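Local coordinates for core protein VP4 (Bluetongue virus, PDB 2JHP) that forms part of the viral inner capsid and acts as a multifunctional RNA-capping enzyme, at residues H5-S15 / N41-G52; P510-F520 / D589-E599. All blocks are in the same frame, centred on the assembly; numbering follows the deposited sequence.

In the fold
Interaction 1 and interaction 2 follow one another along the chain: the first closes before the second opens. Their centres lie 24 Å apart, and their nearest atoms come to about 6 Å without touching. Interaction 1 pairs two inner strands of a five-stranded parallel sheet built from the N-terminal residues, whereas interaction 2 joins two loops of the C-terminal part. Helix 34-41 connects them physically. Its last residue, Asn41, meets His5 in interaction 1, while Leu34, Asn35 and Trp38 touch 589-599 or 510-520. Helix 59-64, which follows strand 48-51, also reaches interaction 2 through Arg60 and Gln61. The N-terminal sheet region and the C-terminal loops are therefore packed against each other.

Interaction 1 of 2, residues H5-S15 / N41-G52; sequences HAVLYVTNELS and NGKYATDVYAYG
Val7, Leu8 and Tyr9 pair with Val48, Tyr49 and Ala50 as neighbouring parallel strands, 7-10 and 48-51, in the middle of a five-stranded parallel sheet. Leu8 supplies both backbone groups to this partner: its N donates to Val48 O (2.6 Å) and its O accepts from Ala50 N (2.9 Å). Val10 N then continues the ladder to Ala50 O, while Val7 and Tyr9 turn their backbone groups to strand 67-71 and Gly66 just before it, on the other edge. Side chains alternate accordingly. Val7 CG1 packs on Ala50 CB (3.7 Å) on one face; on the other, Leu8 CB meets Tyr49 CD1, and the Tyr49 hydroxyl goes on to Glu103 of helix 99-112.

Side chains add contacts at both ends of the pair. Before the strands, His5 NE2 donates to Asn41 OD1 over 2.8 Å, nearly straight at 171°. The acceptor lies in the imidazole plane, but the donor stands above the amide carbonyl plane, and Tyr44 CB sits over one ring face. Next to it, Asp47 OD1 receives Ala6 N on its anti side, well out of the carboxylate plane (2.6 Å), leaving OD2 for a salt bridge with Arg110; the carboxylate is thus gripped through both oxygens. At the C-terminal end, Ser15 OG lies over one face of the Tyr51 ring, offset toward the rim, 3.1 Å from CG. Tyr9 has its ring swung opposite the backbone N (chi1 171°), which carries it along the partner strand until OH donates to Gly52 O at 2.8 Å.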
loop_
_atom_site.group_PDB
_atom_site.type_symbol
_atom_site.label_atom_id
_atom_site.label_comp_id
_atom_site.label_asym_id
_atom_site.label_seq_id
_atom_site.Cartn_x
_atom_site.Cartn_y
_atom_site.Cartn_z
ATOM N N HIS A 5 -15.373 -4.883 -15.613
ATOM C CA HIS A 5 -15.695 -3.522 -15.999
ATOM C C HIS A 5 -16.415 -2.803 -14.855
ATOM O O HIS A 5 -17.109 -3.426 -14.059
ATOM C CB HIS A 5 -16.556 -3.519 -17.259
ATOM C CG HIS A 5 -17.938 -4.055 -17.045
ATOM N ND1 HIS A 5 -18.300 -5.341 -17.399
ATOM C CD2 HIS A 5 -19.041 -3.495 -16.486
ATOM C CE1 HIS A 5 -19.570 -5.539 -17.088
ATOM N NE2 HIS A 5 -20.042 -4.437 -16.531
ATOM N N ALA A 6 -16.230 -1.491 -14.785
ATOM C CA ALA A 6 -16.966 -0.650 -13.860
ATOM C C ALA A 6 -18.252 -0.191 -14.529
ATOM O O ALA A 6 -18.280 0.031 -15.751
ATOM C CB ALA A 6 -16.120 0.548 -13.462
ATOM N N VAL A 7 -19.312 -0.072 -13.756
ATOM C CA VAL A 7 -20.485 0.586 -14.250
ATOM C C VAL A 7 -20.352 2.060 -13.845
ATOM O O VAL A 7 -20.434 2.415 -12.661
ATOM C CB VAL A 7 -21.794 -0.059 -13.693
ATOM C CG1 VAL A 7 -23.030 0.708 -14.151
ATOM C CG2 VAL A 7 -21.892 -1.519 -14.118
ATOM N N LEU A 8 -20.098 2.911 -14.837
ATOM C CA LEU A 8 -19.882 4.317 -14.597
ATOM C C LEU A 8 -21.235 4.990 -14.539
ATOM O O LEU A 8 -21.792 5.428 -15.557
ATOM C CB LEU A 8 -18.983 4.924 -15.675
ATOM C CG LEU A 8 -17.627 4.268 -15.952
ATOM C CD1 LEU A 8 -16.885 4.976 -17.115
ATOM C CD2 LEU A 8 -16.763 4.231 -14.693
ATOM N N TYR A 9 -21.767 5.046 -13.328
ATOM C CA TYR A 9 -23.094 5.581 -13.113
ATOM C C TYR A 9 -23.057 7.087 -12.900
ATOM O O TYR A 9 -22.329 7.598 -12.036
ATOM C CB TYR A 9 -23.783 4.883 -11.941
ATOM C CG TYR A 9 -25.090 5.531 -11.534
ATOM C CD1 TYR A 9 -26.307 5.087 -12.056
ATOM C CD2 TYR A 9 -25.107 6.597 -10.625
ATOM C CE1 TYR A 9 -27.510 5.689 -11.681
ATOM C CE2 TYR A 9 -26.298 7.202 -10.243
ATOM C CZ TYR A 9 -27.495 6.742 -10.768
ATOM O OH TYR A 9 -28.664 7.346 -10.392
ATOM N N VAL A 10 -23.868 7.786 -13.684
ATOM C CA VAL A 10 -23.995 9.238 -13.572
ATOM C C VAL A 10 -25.420 9.631 -13.196
ATOM O O VAL A 10 -26.380 8.951 -13.573
ATOM C CB VAL A 10 -23.557 9.954 -14.877
ATOM C CG1 VAL A 10 -22.136 9.543 -15.252
ATOM C CG2 VAL A 10 -24.524 9.655 -16.026
ATOM N N THR A 11 -25.546 10.724 -12.446
ATOM C CA THR A 11 -26.850 11.255 -12.057
ATOM C C THR A 11 -27.487 12.030 -13.212
ATOM O O THR A 11 -26.843 12.287 -14.234
ATOM C CB THR A 11 -26.770 12.128 -10.782
ATOM O OG1 THR A 11 -25.881 13.234 -10.995
ATOM C CG2 THR A 11 -26.277 11.304 -9.606
ATOM N N ASN A 12 -28.749 12.405 -13.032
ATOM C CA ASN A 12 -29.591 12.871 -14.133
ATOM C C ASN A 12 -29.112 14.112 -14.877
ATOM O O ASN A 12 -29.206 14.168 -16.107
ATOM C CB ASN A 12 -31.041 13.046 -13.661
ATOM C CG ASN A 12 -31.720 11.718 -13.365
ATOM O OD1 ASN A 12 -32.142 11.461 -12.237
ATOM N ND2 ASN A 12 -31.817 10.861 -14.379
ATOM N N GLU A 13 -28.587 15.092 -14.140
ATOM C CA GLU A 13 -28.163 16.370 -14.731
ATOM C C GLU A 13 -26.997 16.187 -15.701
ATOM O O GLU A 13 -26.629 17.107 -16.429
ATOM C CB GLU A 13 -27.821 17.400 -13.635
ATOM C CG GLU A 13 -26.404 17.312 -13.039
ATOM C CD GLU A 13 -26.169 16.127 -12.083
ATOM O OE1 GLU A 13 -27.059 15.261 -11.905
ATOM O OE2 GLU A 13 -25.064 16.065 -11.500
ATOM N N LEU A 14 -26.453 14.973 -15.720
ATOM C CA LEU A 14 -25.203 14.654 -16.394
ATOM C C LEU A 14 -25.473 13.667 -17.526
ATOM O O LEU A 14 -24.710 13.583 -18.493
ATOM C CB LEU A 14 -24.262 14.017 -15.369
ATOM C CG LEU A 14 -22.811 14.455 -15.161
ATOM C CD1 LEU A 14 -22.665 15.957 -15.065
ATOM C CD2 LEU A 14 -22.264 13.809 -13.900
ATOM N N SER A 15 -26.580 12.939 -17.387
ATOM C CA SER A 15 -26.977 11.852 -18.286
ATOM C C SER A 15 -26.933 12.166 -19.788
ATOM O O SER A 15 -26.668 11.278 -20.599
ATOM C CB SER A 15 -28.379 11.371 -17.910
ATOM O OG SER A 15 -28.957 10.612 -18.955
ATOM N N ASN A 41 -26.285 -6.162 -16.915
ATOM C CA ASN A 41 -24.879 -5.822 -16.683
ATOM C C ASN A 41 -23.924 -6.802 -17.378
ATOM O O ASN A 41 -22.875 -6.395 -17.876
ATOM C CB ASN A 41 -24.587 -5.744 -15.167
ATOM C CG ASN A 41 -23.339 -4.921 -14.836
ATOM O OD1 ASN A 41 -22.720 -4.321 -15.714
ATOM N ND2 ASN A 41 -22.971 -4.891 -13.557
ATOM N N GLY A 42 -24.307 -8.080 -17.433
ATOM C CA GLY A 42 -23.469 -9.123 -18.029
ATOM C C GLY A 42 -23.279 -9.028 -19.529
ATOM O O GLY A 42 -22.428 -9.720 -20.094
ATOM N N LYS A 43 -24.094 -8.196 -20.183
ATOM C CA LYS A 43 -24.003 -7.973 -21.632
ATOM C C LYS A 43 -22.816 -7.086 -21.995
ATOM O O LYS A 43 -22.347 -7.096 -23.137
ATOM C CB LYS A 43 -25.284 -7.334 -22.171
ATOM C CG LYS A 43 -26.516 -8.193 -22.028
ATOM C CD LYS A 43 -27.655 -7.667 -22.878
ATOM C CE LYS A 43 -29.003 -8.238 -22.448
ATOM N NZ LYS A 43 -29.014 -9.721 -22.270
ATOM N N TYR A 44 -22.324 -6.327 -21.020
ATOM C CA TYR A 44 -21.284 -5.337 -21.287
ATOM C C TYR A 44 -19.869 -5.870 -21.059
ATOM O O TYR A 44 -19.568 -6.447 -20.011
ATOM C CB TYR A 44 -21.546 -4.073 -20.464
ATOM C CG TYR A 44 -22.925 -3.502 -20.692
ATOM C CD1 TYR A 44 -23.888 -3.534 -19.682
ATOM C CD2 TYR A 44 -23.281 -2.941 -21.931
ATOM C CE1 TYR A 44 -25.160 -3.017 -19.886
ATOM C CE2 TYR A 44 -24.555 -2.417 -22.147
ATOM C CZ TYR A 44 -25.490 -2.465 -21.119
ATOM O OH TYR A 44 -26.752 -1.957 -21.317
ATOM N N ALA A 45 -19.007 -5.673 -22.058
ATOM C CA ALA A 45 -17.635 -6.184 -21.997
ATOM C C ALA A 45 -16.560 -5.100 -21.791
ATOM O O ALA A 45 -15.380 -5.414 -21.620
ATOM C CB ALA A 45 -17.337 -7.026 -23.212
ATOM N N THR A 46 -16.975 -3.834 -21.803
ATOM C CA THR A 46 -16.097 -2.706 -21.461
ATOM C C THR A 46 -16.760 -1.947 -20.329
ATOM O O THR A 46 -17.889 -2.271 -19.962
ATOM C CB THR A 46 -15.931 -1.710 -22.643
ATOM O OG1 THR A 46 -17.193 -1.097 -22.928
ATOM C CG2 THR A 46 -15.437 -2.396 -23.886
ATOM N N ASP A 47 -16.087 -0.929 -19.790
ATOM C CA ASP A 47 -16.763 0.036 -18.922
ATOM C C ASP A 47 -17.970 0.608 -19.657
ATOM O O ASP A 47 -17.955 0.738 -20.890
ATOM C CB ASP A 47 -15.827 1.156 -18.455
ATOM C CG ASP A 47 -14.749 0.659 -17.488
ATOM O OD1 ASP A 47 -14.962 -0.377 -16.816
ATOM O OD2 ASP A 47 -13.681 1.302 -17.399
ATOM N N VAL A 48 -19.020 0.902 -18.893
ATOM C CA VAL A 48 -20.304 1.342 -19.433
ATOM C C VAL A 48 -20.877 2.458 -18.605
ATOM O O VAL A 48 -20.698 2.503 -17.385
ATOM C CB VAL A 48 -21.365 0.215 -19.447
ATOM C CG1 VAL A 48 -21.219 -0.608 -20.674
ATOM C CG2 VAL A 48 -21.277 -0.657 -18.189
ATOM N N TYR A 49 -21.589 3.354 -19.279
ATOM C CA TYR A 49 -22.267 4.426 -18.581
ATOM C C TYR A 49 -23.658 3.983 -18.197
ATOM O O TYR A 49 -24.288 3.203 -18.910
ATOM C CB TYR A 49 -22.349 5.660 -19.458
ATOM C CG TYR A 49 -21.043 6.377 -19.642
ATOM C CD1 TYR A 49 -20.423 7.034 -18.577
ATOM C CD2 TYR A 49 -20.438 6.431 -20.893
ATOM C CE1 TYR A 49 -19.214 7.717 -18.755
ATOM C CE2 TYR A 49 -19.228 7.106 -21.081
ATOM C CZ TYR A 49 -18.630 7.744 -20.011
ATOM O OH TYR A 49 -17.445 8.396 -20.210
ATOM N N ALA A 50 -24.132 4.492 -17.067
ATOM C CA ALA A 50 -25.486 4.220 -16.609
ATOM C C ALA A 50 -26.128 5.448 -15.972
ATOM O O ALA A 50 -25.473 6.201 -15.250
ATOM C CB ALA A 50 -25.481 3.055 -15.628
ATOM N N TYR A 51 -27.417 5.631 -16.247
ATOM C CA TYR A 51 -28.239 6.672 -15.620
ATOM C C TYR A 51 -29.656 6.158 -15.346
ATOM O O TYR A 51 -30.089 5.167 -15.939
ATOM C CB TYR A 51 -28.300 7.927 -16.503
ATOM C CG TYR A 51 -28.986 7.727 -17.843
ATOM C CD1 TYR A 51 -30.379 7.687 -17.940
ATOM C CD2 TYR A 51 -28.242 7.598 -19.019
ATOM C CE1 TYR A 51 -31.016 7.512 -19.170
ATOM C CE2 TYR A 51 -28.871 7.424 -20.257
ATOM C CZ TYR A 51 -30.257 7.381 -20.322
ATOM O OH TYR A 51 -30.887 7.205 -21.537
ATOM N N GLY A 52 -30.378 6.859 -14.471
ATOM C CA GLY A 52 -31.719 6.447 -14.042
ATOM C C GLY A 52 -31.732 6.095 -12.564
ATOM O O GLY A 52 -30.691 6.155 -11.897
#

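Interaction 2 of 2, residues P510-F520 / D589-E599; sequences PPVPDISLCRF and DLKRSAAEVIE
Ile515 and Val597 bring their CA atoms to 5.1 Å where two irregular loops, 510-520 and 589-599, run side by side in the same direction, with an Asx turn at Asp514 at the junction. One backbone bond links them, from Ile515 N to Glu596 O (3.1 Å, 149° at the hydrogen).

The Asp514 carboxylate makes the second link. With CG opposite the backbone N (chi1 -172°), OD1 extends to Glu596 N at 3.1 Å and is met nearly along its C-O axis. Backbone and side chain of neighbouring residues thereby engage both the N-H and the carbonyl of Glu596. OD2 faces its own loop: Ser516 N reaches it from above the carboxylate plane, closing the Asx turn, and Ser516 OG approaches its anti lone pair. Arg60 adds a salt bridge to OD2, which probably stabilises the negative charge. Arg519 braces the same turn, its NE donating to Ile515 O in the guanidinium plane, while NH1 pairs with Asp469.

Apolar contacts flank these polar links. Val512 divides its branches, CG1 resting on Ala595 CB (3.8 Å) and CG2 on Leu590 CD1, whose side chain crosses it at about a right angle. Trp479 and Trp578 also touch Val512. At the start of the loops, Pro510 CG abuts Asp589 CB; within 589-599, Ser593 OG donates to Asp589 O (2.7 Å), tying that bend together. Toward the other end, Ile515 CG1 packs on Ile598 CG1. Finally, Glu599 OE2 lies at the edge of the Phe520 ring, near its plane, 4.1 Å from CD1.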
loop_
_atom_site.group_PDB
_atom_site.type_symbol
_atom_site.label_atom_id
_atom_site.label_comp_id
_atom_site.label_asym_id
_atom_site.label_seq_id
_atom_site.Cartn_x
_atom_site.Cartn_y
_atom_site.Cartn_z
ATOM N N PRO A 510 -23.480 -19.680 9.269
ATOM C CA PRO A 510 -23.743 -20.441 8.040
ATOM C C PRO A 510 -23.032 -19.944 6.806
ATOM O O PRO A 510 -22.912 -18.735 6.623
ATOM C CB PRO A 510 -25.278 -20.343 7.871
ATOM C CG PRO A 510 -25.738 -19.343 8.873
ATOM C CD PRO A 510 -24.737 -19.373 9.982
ATOM N N PRO A 511 -22.538 -20.879 5.971
ATOM C CA PRO A 511 -21.859 -20.572 4.712
ATOM C C PRO A 511 -22.806 -19.932 3.694
ATOM O O PRO A 511 -23.182 -20.559 2.701
ATOM C CB PRO A 511 -21.365 -21.944 4.232
ATOM C CG PRO A 511 -22.220 -22.935 4.932
ATOM C CD PRO A 511 -22.600 -22.331 6.232
ATOM N N VAL A 512 -23.177 -18.682 3.955
ATOM C CA VAL A 512 -24.177 -17.965 3.164
ATOM C C VAL A 512 -23.583 -17.446 1.822
ATOM O O VAL A 512 -22.386 -17.144 1.755
ATOM C CB VAL A 512 -24.828 -16.835 4.032
ATOM C CG1 VAL A 512 -23.904 -15.641 4.174
ATOM C CG2 VAL A 512 -26.170 -16.403 3.476
ATOM N N PRO A 513 -24.408 -17.366 0.748
ATOM C CA PRO A 513 -23.915 -16.945 -0.561
ATOM C C PRO A 513 -23.818 -15.426 -0.726
ATOM O O PRO A 513 -24.417 -14.863 -1.655
ATOM C CB PRO A 513 -24.975 -17.502 -1.513
ATOM C CG PRO A 513 -26.240 -17.397 -0.733
ATOM C CD PRO A 513 -25.848 -17.686 0.697
ATOM N N ASP A 514 -23.051 -14.775 0.147
ATOM C CA ASP A 514 -22.929 -13.319 0.117
ATOM C C ASP A 514 -22.202 -12.767 -1.123
ATOM O O ASP A 514 -21.329 -13.421 -1.688
ATOM C CB ASP A 514 -22.257 -12.824 1.387
ATOM C CG ASP A 514 -22.268 -11.320 1.496
ATOM O OD1 ASP A 514 -23.323 -10.744 1.850
ATOM O OD2 ASP A 514 -21.215 -10.717 1.206
ATOM N N ILE A 515 -22.592 -11.558 -1.520
ATOM C CA ILE A 515 -22.022 -10.827 -2.655
ATOM C C ILE A 515 -20.494 -10.940 -2.753
ATOM O O ILE A 515 -19.950 -11.109 -3.843
ATOM C CB ILE A 515 -22.496 -9.342 -2.621
ATOM C CG1 ILE A 515 -23.708 -9.156 -3.522
ATOM C CG2 ILE A 515 -21.425 -8.369 -3.075
ATOM C CD1 ILE A 515 -24.572 -8.000 -3.113
ATOM N N SER A 516 -19.821 -10.863 -1.603
ATOM C CA SER A 516 -18.376 -11.021 -1.499
ATOM C C SER A 516 -17.912 -12.281 -2.221
ATOM O O SER A 516 -16.869 -12.296 -2.861
ATOM C CB SER A 516 -17.977 -11.075 -0.020
ATOM O OG SER A 516 -18.562 -12.181 0.641
ATOM N N LEU A 517 -18.708 -13.336 -2.101
ATOM C CA LEU A 517 -18.440 -14.602 -2.760
ATOM C C LEU A 517 -18.989 -14.630 -4.205
ATOM O O LEU A 517 -18.272 -14.998 -5.135
ATOM C CB LEU A 517 -19.038 -15.739 -1.922
ATOM C CG LEU A 517 -18.882 -17.190 -2.377
ATOM C CD1 LEU A 517 -17.426 -17.633 -2.305
ATOM C CD2 LEU A 517 -19.792 -18.121 -1.554
ATOM N N CYS A 518 -20.250 -14.218 -4.370
ATOM C CA CYS A 518 -21.024 -14.481 -5.578
ATOM C C CYS A 518 -21.510 -13.230 -6.290
ATOM O O CYS A 518 -22.425 -12.546 -5.828
ATOM C CB CYS A 518 -22.219 -15.385 -5.256
ATOM S SG CYS A 518 -21.757 -16.971 -4.550
ATOM N N ARG A 519 -20.878 -12.944 -7.424
ATOM C CA ARG A 519 -21.335 -11.896 -8.328
ATOM C C ARG A 519 -21.508 -12.493 -9.725
ATOM O O ARG A 519 -22.622 -12.550 -10.234
ATOM C CB ARG A 519 -20.386 -10.690 -8.293
ATOM C CG ARG A 519 -20.515 -9.860 -6.985
ATOM C CD ARG A 519 -19.223 -9.189 -6.547
ATOM N NE ARG A 519 -18.329 -10.145 -5.893
ATOM C CZ ARG A 519 -17.121 -10.477 -6.334
ATOM N NH1 ARG A 519 -16.620 -9.906 -7.431
ATOM N NH2 ARG A 519 -16.405 -11.371 -5.664
ATOM N N PHE A 520 -20.406 -12.972 -10.305
ATOM C CA PHE A 520 -20.362 -13.696 -11.589
ATOM C C PHE A 520 -20.944 -12.898 -12.751
ATOM O O PHE A 520 -21.659 -13.441 -13.610
ATOM C CB PHE A 520 -21.020 -15.078 -11.485
ATOM C CG PHE A 520 -20.441 -15.946 -10.412
ATOM C CD1 PHE A 520 -21.237 -16.389 -9.361
ATOM C CD2 PHE A 520 -19.095 -16.323 -10.442
ATOM C CE1 PHE A 520 -20.712 -17.192 -8.365
ATOM C CE2 PHE A 520 -18.555 -17.117 -9.445
ATOM C CZ PHE A 520 -19.370 -17.555 -8.404
ATOM N N ASP A 589 -31.435 -17.573 7.751
ATOM C CA ASP A 589 -29.980 -17.554 7.981
ATOM C C ASP A 589 -29.169 -16.577 7.093
ATOM O O ASP A 589 -27.932 -16.605 7.087
ATOM C CB ASP A 589 -29.384 -18.976 8.004
ATOM C CG ASP A 589 -29.684 -19.766 6.755
ATOM O OD1 ASP A 589 -30.098 -20.949 6.884
ATOM O OD2 ASP A 589 -29.495 -19.217 5.647
ATOM N N LEU A 590 -29.872 -15.694 6.382
ATOM C CA LEU A 590 -29.249 -14.688 5.519
ATOM C C LEU A 590 -29.434 -13.272 6.070
ATOM O O LEU A 590 -28.796 -12.324 5.578
ATOM C CB LEU A 590 -29.823 -14.809 4.099
ATOM C CG LEU A 590 -29.277 -14.077 2.865
ATOM C CD1 LEU A 590 -29.234 -15.026 1.679
ATOM C CD2 LEU A 590 -30.103 -12.836 2.527
ATOM N N LYS A 591 -30.251 -13.149 7.122
ATOM C CA LYS A 591 -30.805 -11.860 7.557
ATOM C C LYS A 591 -30.105 -10.934 8.597
ATOM O O LYS A 591 -29.794 -9.805 8.202
ATOM C CB LYS A 591 -32.329 -11.965 7.789
ATOM C CG LYS A 591 -32.857 -11.580 9.179
ATOM C CD LYS A 591 -32.996 -10.068 9.411
ATOM C CE LYS A 591 -33.866 -9.869 10.693
ATOM N NZ LYS A 591 -33.882 -8.440 11.144
ATOM N N ARG A 592 -29.795 -11.302 9.857
ATOM C CA ARG A 592 -29.409 -12.611 10.454
ATOM C C ARG A 592 -27.902 -12.787 10.273
ATOM O O ARG A 592 -27.139 -12.644 11.231
ATOM C CB ARG A 592 -30.209 -13.843 10.003
ATOM C CG ARG A 592 -29.561 -15.196 10.392
ATOM C CD ARG A 592 -30.134 -15.852 11.688
ATOM N NE ARG A 592 -29.042 -16.512 12.454
ATOM C CZ ARG A 592 -28.463 -17.701 12.161
ATOM N NH1 ARG A 592 -28.860 -18.431 11.103
ATOM N NH2 ARG A 592 -27.444 -18.135 12.908
ATOM N N SER A 593 -27.485 -13.078 9.044
ATOM C CA SER A 593 -26.072 -13.044 8.694
ATOM C C SER A 593 -25.701 -11.641 8.234
ATOM O O SER A 593 -24.517 -11.350 8.018
ATOM C CB SER A 593 -25.745 -14.067 7.601
ATOM O OG SER A 593 -25.786 -15.390 8.116
ATOM N N ALA A 594 -26.717 -10.779 8.094
ATOM C CA ALA A 594 -26.532 -9.424 7.546
ATOM C C ALA A 594 -25.883 -9.491 6.163
ATOM O O ALA A 594 -25.002 -8.699 5.833
ATOM C CB ALA A 594 -25.707 -8.537 8.508
ATOM N N ALA A 595 -26.337 -10.451 5.364
ATOM C CA ALA A 595 -25.781 -10.702 4.042
ATOM C C ALA A 595 -26.794 -10.386 2.966
ATOM O O ALA A 595 -27.983 -10.545 3.161
ATOM C CB ALA A 595 -25.350 -12.155 3.924
ATOM N N GLU A 596 -26.299 -9.940 1.821
ATOM C CA GLU A 596 -27.128 -9.703 0.645
ATOM C C GLU A 596 -26.556 -10.414 -0.562
ATOM O O GLU A 596 -25.469 -10.992 -0.500
ATOM C CB GLU A 596 -27.324 -8.208 0.381
ATOM C CG GLU A 596 -26.106 -7.345 0.654
ATOM C CD GLU A 596 -26.484 -5.976 1.186
ATOM O OE1 GLU A 596 -27.678 -5.612 1.099
ATOM O OE2 GLU A 596 -25.588 -5.263 1.688
ATOM N N VAL A 597 -27.314 -10.351 -1.651
ATOM C CA VAL A 597 -27.131 -11.201 -2.816
ATOM C C VAL A 597 -27.546 -10.431 -4.089
ATOM O O VAL A 597 -28.126 -9.342 -3.997
ATOM C CB VAL A 597 -27.982 -12.504 -2.621
ATOM C CG1 VAL A 597 -29.483 -12.191 -2.688
ATOM C CG2 VAL A 597 -27.584 -13.606 -3.601
ATOM N N ILE A 598 -27.224 -10.974 -5.265
ATOM C CA ILE A 598 -27.844 -10.522 -6.522
ATOM C C ILE A 598 -28.355 -11.676 -7.402
ATOM O O ILE A 598 -28.181 -11.645 -8.623
ATOM C CB ILE A 598 -26.908 -9.652 -7.394
ATOM C CG1 ILE A 598 -25.892 -8.872 -6.559
ATOM C CG2 ILE A 598 -27.744 -8.723 -8.299
ATOM C CD1 ILE A 598 -24.610 -8.575 -7.346
ATOM N N GLU A 599 -28.959 -12.697 -6.792
ATOM C CA GLU A 599 -29.624 -13.775 -7.545
ATOM C C GLU A 599 -30.417 -14.736 -6.658
ATOM O O GLU A 599 -29.910 -15.228 -5.647
ATOM C CB GLU A 599 -28.654 -14.548 -8.466
ATOM C CG GLU A 599 -27.338 -15.022 -7.835
ATOM C CD GLU A 599 -26.268 -15.369 -8.876
ATOM O OE1 GLU A 599 -26.489 -15.117 -10.081
ATOM O OE2 GLU A 599 -25.201 -15.892 -8.487
#